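Local coordinates for 2,3-bisphosphoglycerate-independent phosphoglycerate mutase (Pyrococcus horikoshii, PDB 2ZKT), which probably interconverts 2-phosphoglycerate and 3-phosphoglycerate in glycolysis, as a metal-binding mutase of the alkaline phosphatase superfamily, at residues B[8-18]-B[341-352]. Sequence-based numbering, arbitrary orientation.
Sequences LLIILDGLGDR and IAITGDHSTPCE. With ZN (zinc ion), chain G.
Asp13, Asp346 and His347 meet at a zinc ion just past the ends of parallel strands 8-12 and 341-344. Asp13 OD1 and Asp346 OD2 each lie 2.3 Å from the zinc, with Asp13 OD2 at 2.7 Å; the metal probably offsets the closeness of the carboxylates, whose planes are 57° apart. The His347 ring, almost perpendicular to the Asp13 carboxylate, binds through NE2, with Gly14 N over one face; Ser60 adds a ligand. Gly14 suits the third position of the type II Leu12-Leu15 beta turn, where phi is positive. Behind the site, Leu12 N donates to Thr344 O, and beta-branched Ile11 and Thr344 run alongside each other, Ile11 CD1 against Thr344 CG2. Asp17 OD1 takes Arg18 N on its anti lone pair and Cys351 N on the syn side, while OD2 forms a salt bridge with Lys316. An asparagine here would probably cost Lys316 this charge partner and weaken the hold of OD1 on both amides. Arg18 NH1 forms a salt bridge with Glu352 OE2 (3.1 Å), in the guanidinium plane, while NE makes another with Asp359. The loops after the paired strands thus bring carboxylates and an imidazole to one zinc, consistent with an alkaline phosphatase-like centre.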
loop_
_atom_site.group_PDB
_atom_site.type_symbol
_atom_site.label_atom_id
_atom_site.label_comp_id
_atom_site.label_asym_id
_atom_site.label_seq_id
_atom_site.Cartn_x
_atom_site.Cartn_y
_atom_site.Cartn_z
ATOM N N LEU B 8 4.886 12.124 19.729
ATOM C CA LEU B 8 4.099 10.950 19.368
ATOM C C LEU B 8 4.996 9.935 18.646
ATOM O O LEU B 8 5.308 10.079 17.457
ATOM C CB LEU B 8 2.902 11.344 18.483
ATOM C CG LEU B 8 1.976 10.206 18.033
ATOM C CD1 LEU B 8 1.590 9.303 19.202
ATOM C CD2 LEU B 8 0.754 10.822 17.403
ATOM N N LEU B 9 5.416 8.914 19.385
ATOM C CA LEU B 9 6.276 7.891 18.837
ATOM C C LEU B 9 5.453 6.643 18.509
ATOM O O LEU B 9 4.883 5.993 19.403
ATOM C CB LEU B 9 7.388 7.555 19.840
ATOM C CG LEU B 9 8.338 6.418 19.433
ATOM C CD1 LEU B 9 8.881 6.683 18.038
ATOM C CD2 LEU B 9 9.470 6.295 20.452
ATOM N N ILE B 10 5.410 6.308 17.219
ATOM C CA ILE B 10 4.647 5.160 16.741
ATOM C C ILE B 10 5.533 3.997 16.286
ATOM O O ILE B 10 6.395 4.153 15.409
ATOM C CB ILE B 10 3.711 5.625 15.599
ATOM C CG1 ILE B 10 2.720 6.658 16.170
ATOM C CG2 ILE B 10 2.976 4.440 14.968
ATOM C CD1 ILE B 10 1.739 7.184 15.155
ATOM N N ILE B 11 5.330 2.831 16.903
ATOM C CA ILE B 11 6.097 1.643 16.554
ATOM C C ILE B 11 5.255 0.562 15.868
ATOM O O ILE B 11 4.249 0.069 16.418
ATOM C CB ILE B 11 6.763 1.003 17.801
ATOM C CG1 ILE B 11 7.828 1.956 18.377
ATOM C CG2 ILE B 11 7.381 -0.345 17.431
ATOM C CD1 ILE B 11 8.945 2.301 17.399
ATOM N N LEU B 12 5.677 0.204 14.655
ATOM C CA LEU B 12 5.016 -0.840 13.889
ATOM C C LEU B 12 5.954 -2.043 14.004
ATOM O O LEU B 12 6.878 -2.207 13.209
ATOM C CB LEU B 12 4.854 -0.403 12.430
ATOM C CG LEU B 12 4.167 0.962 12.266
ATOM C CD1 LEU B 12 3.838 1.155 10.804
ATOM C CD2 LEU B 12 2.895 1.033 13.106
ATOM N N ASP B 13 5.710 -2.858 15.032
ATOM C CA ASP B 13 6.508 -4.042 15.347
ATOM C C ASP B 13 6.949 -4.856 14.123
ATOM O O ASP B 13 6.133 -5.218 13.267
ATOM C CB ASP B 13 5.713 -4.923 16.325
ATOM C CG ASP B 13 6.601 -5.666 17.307
ATOM O OD1 ASP B 13 7.228 -6.670 16.898
ATOM O OD2 ASP B 13 6.683 -5.231 18.489
ATOM N N GLY B 14 8.253 -5.129 14.049
ATOM C CA GLY B 14 8.803 -5.906 12.942
ATOM C C GLY B 14 8.623 -5.290 11.559
ATOM O O GLY B 14 8.667 -5.995 10.551
ATOM N N LEU B 15 8.447 -3.970 11.507
ATOM C CA LEU B 15 8.248 -3.261 10.241
ATOM C C LEU B 15 9.243 -3.602 9.128
ATOM O O LEU B 15 8.849 -3.977 8.016
ATOM C CB LEU B 15 8.276 -1.750 10.492
ATOM C CG LEU B 15 7.934 -0.864 9.293
ATOM C CD1 LEU B 15 6.558 -1.236 8.735
ATOM C CD2 LEU B 15 7.957 0.595 9.749
ATOM N N GLY B 16 10.535 -3.472 9.422
ATOM C CA GLY B 16 11.554 -3.751 8.417
ATOM C C GLY B 16 11.498 -5.127 7.769
ATOM O O GLY B 16 11.153 -6.122 8.420
ATOM N N ASP B 17 11.863 -5.192 6.489
ATOM C CA ASP B 17 11.848 -6.456 5.773
ATOM C C ASP B 17 12.913 -6.465 4.675
ATOM O O ASP B 17 13.747 -5.561 4.589
ATOM C CB ASP B 17 10.452 -6.672 5.169
ATOM C CG ASP B 17 10.036 -8.142 5.160
ATOM O OD1 ASP B 17 10.690 -8.958 4.464
ATOM O OD2 ASP B 17 9.048 -8.480 5.862
ATOM N N ARG B 18 12.893 -7.498 3.837
ATOM C CA ARG B 18 13.837 -7.600 2.728
ATOM C C ARG B 18 13.029 -7.662 1.426
ATOM O O ARG B 18 11.836 -7.981 1.440
ATOM C CB ARG B 18 14.714 -8.851 2.889
ATOM C CG ARG B 18 15.629 -8.783 4.111
ATOM C CD ARG B 18 16.383 -10.086 4.357
ATOM N NE ARG B 18 17.250 -9.956 5.526
ATOM C CZ ARG B 18 17.988 -10.936 6.048
ATOM N NH1 ARG B 18 17.974 -12.160 5.514
ATOM N NH2 ARG B 18 18.761 -10.689 7.105
ATOM N N ILE B 341 5.928 14.014 15.391
ATOM C CA ILE B 341 5.638 12.602 15.199
ATOM C C ILE B 341 6.779 11.777 14.597
ATOM O O ILE B 341 7.453 12.189 13.641
ATOM C CB ILE B 341 4.356 12.413 14.340
ATOM C CG1 ILE B 341 3.998 10.924 14.257
ATOM C CG2 ILE B 341 4.571 12.983 12.955
ATOM C CD1 ILE B 341 2.659 10.651 13.585
ATOM N N ALA B 342 6.989 10.596 15.181
ATOM C CA ALA B 342 8.028 9.693 14.720
ATOM C C ALA B 342 7.414 8.313 14.507
ATOM O O ALA B 342 6.619 7.835 15.325
ATOM C CB ALA B 342 9.171 9.625 15.744
ATOM N N ILE B 343 7.773 7.671 13.402
ATOM C CA ILE B 343 7.241 6.349 13.110
ATOM C C ILE B 343 8.352 5.408 12.670
ATOM O O ILE B 343 9.180 5.746 11.820
ATOM C CB ILE B 343 6.177 6.418 11.990
ATOM C CG1 ILE B 343 5.014 7.316 12.433
ATOM C CG2 ILE B 343 5.685 5.008 11.650
ATOM C CD1 ILE B 343 3.988 7.603 11.348
ATOM N N THR B 344 8.384 4.221 13.257
ATOM C CA THR B 344 9.386 3.244 12.856
ATOM C C THR B 344 9.024 1.876 13.424
ATOM O O THR B 344 7.923 1.642 13.900
ATOM C CB THR B 344 10.750 3.702 13.398
ATOM O OG1 THR B 344 11.784 2.897 12.820
ATOM C CG2 THR B 344 10.796 3.536 14.922
ATOM N N GLY B 345 9.984 0.944 13.323
ATOM C CA GLY B 345 9.789 -0.346 13.968
ATOM C C GLY B 345 10.877 -0.574 15.019
ATOM O O GLY B 345 11.972 -0.035 14.937
ATOM N N ASP B 346 10.524 -1.353 16.060
ATOM C CA ASP B 346 11.534 -1.685 17.060
ATOM C C ASP B 346 12.622 -2.599 16.475
ATOM O O ASP B 346 13.690 -2.791 17.047
ATOM C CB ASP B 346 10.841 -2.365 18.248
ATOM C CG ASP B 346 10.049 -3.572 17.761
ATOM O OD1 ASP B 346 9.461 -3.474 16.680
ATOM O OD2 ASP B 346 10.015 -4.581 18.464
ATOM N N HIS B 347 12.301 -3.197 15.303
ATOM C CA HIS B 347 13.283 -4.041 14.624
ATOM C C HIS B 347 12.739 -4.591 13.293
ATOM O O HIS B 347 11.579 -4.410 12.936
ATOM C CB HIS B 347 13.663 -5.193 15.564
ATOM C CG HIS B 347 12.455 -6.058 15.828
ATOM N ND1 HIS B 347 11.908 -6.876 14.893
ATOM C CD2 HIS B 347 11.737 -6.205 17.022
ATOM C CE1 HIS B 347 10.886 -7.503 15.511
ATOM N NE2 HIS B 347 10.759 -7.119 16.787
ATOM N N SER B 348 13.640 -5.245 12.528
ATOM C CA SER B 348 13.218 -5.889 11.282
ATOM C C SER B 348 12.811 -7.347 11.515
ATOM O O SER B 348 13.397 -8.062 12.323
ATOM C CB SER B 348 14.389 -5.843 10.297
ATOM O OG SER B 348 14.490 -4.514 9.771
ATOM N N THR B 349 11.787 -7.794 10.789
ATOM C CA THR B 349 11.350 -9.186 10.856
ATOM C C THR B 349 11.007 -9.593 9.441
ATOM O O THR B 349 9.838 -9.639 9.065
ATOM C CB THR B 349 10.108 -9.377 11.746
ATOM O OG1 THR B 349 10.413 -8.954 13.085
ATOM C CG2 THR B 349 9.706 -10.865 11.780
ATOM N N PRO B 350 12.034 -9.877 8.629
ATOM C CA PRO B 350 11.872 -10.283 7.220
ATOM C C PRO B 350 11.037 -11.560 7.100
ATOM O O PRO B 350 11.197 -12.492 7.895
ATOM C CB PRO B 350 13.318 -10.509 6.751
ATOM C CG PRO B 350 14.157 -9.712 7.715
ATOM C CD PRO B 350 13.455 -9.918 9.031
ATOM N N CYS B 351 10.145 -11.600 6.114
ATOM C CA CYS B 351 9.318 -12.783 5.900
ATOM C C CYS B 351 10.218 -13.973 5.518
ATOM O O CYS B 351 9.988 -15.100 5.963
ATOM C CB CYS B 351 8.285 -12.506 4.798
ATOM S SG CYS B 351 6.971 -11.341 5.299
ATOM N N GLU B 352 11.257 -13.716 4.722
ATOM C CA GLU B 352 12.172 -14.785 4.310
ATOM C C GLU B 352 12.995 -15.337 5.486
ATOM O O GLU B 352 13.593 -16.414 5.378
ATOM C CB GLU B 352 13.141 -14.300 3.214
ATOM C CG GLU B 352 14.278 -13.396 3.714
ATOM C CD GLU B 352 15.431 -13.270 2.712
ATOM O OE1 GLU B 352 15.187 -12.844 1.553
ATOM O OE2 GLU B 352 16.582 -13.595 3.089
HETATM ZN ZN ZN G . 8.969 -6.588 18.355
HETATM O O HOH W 1 12.186 -11.207 3.373
#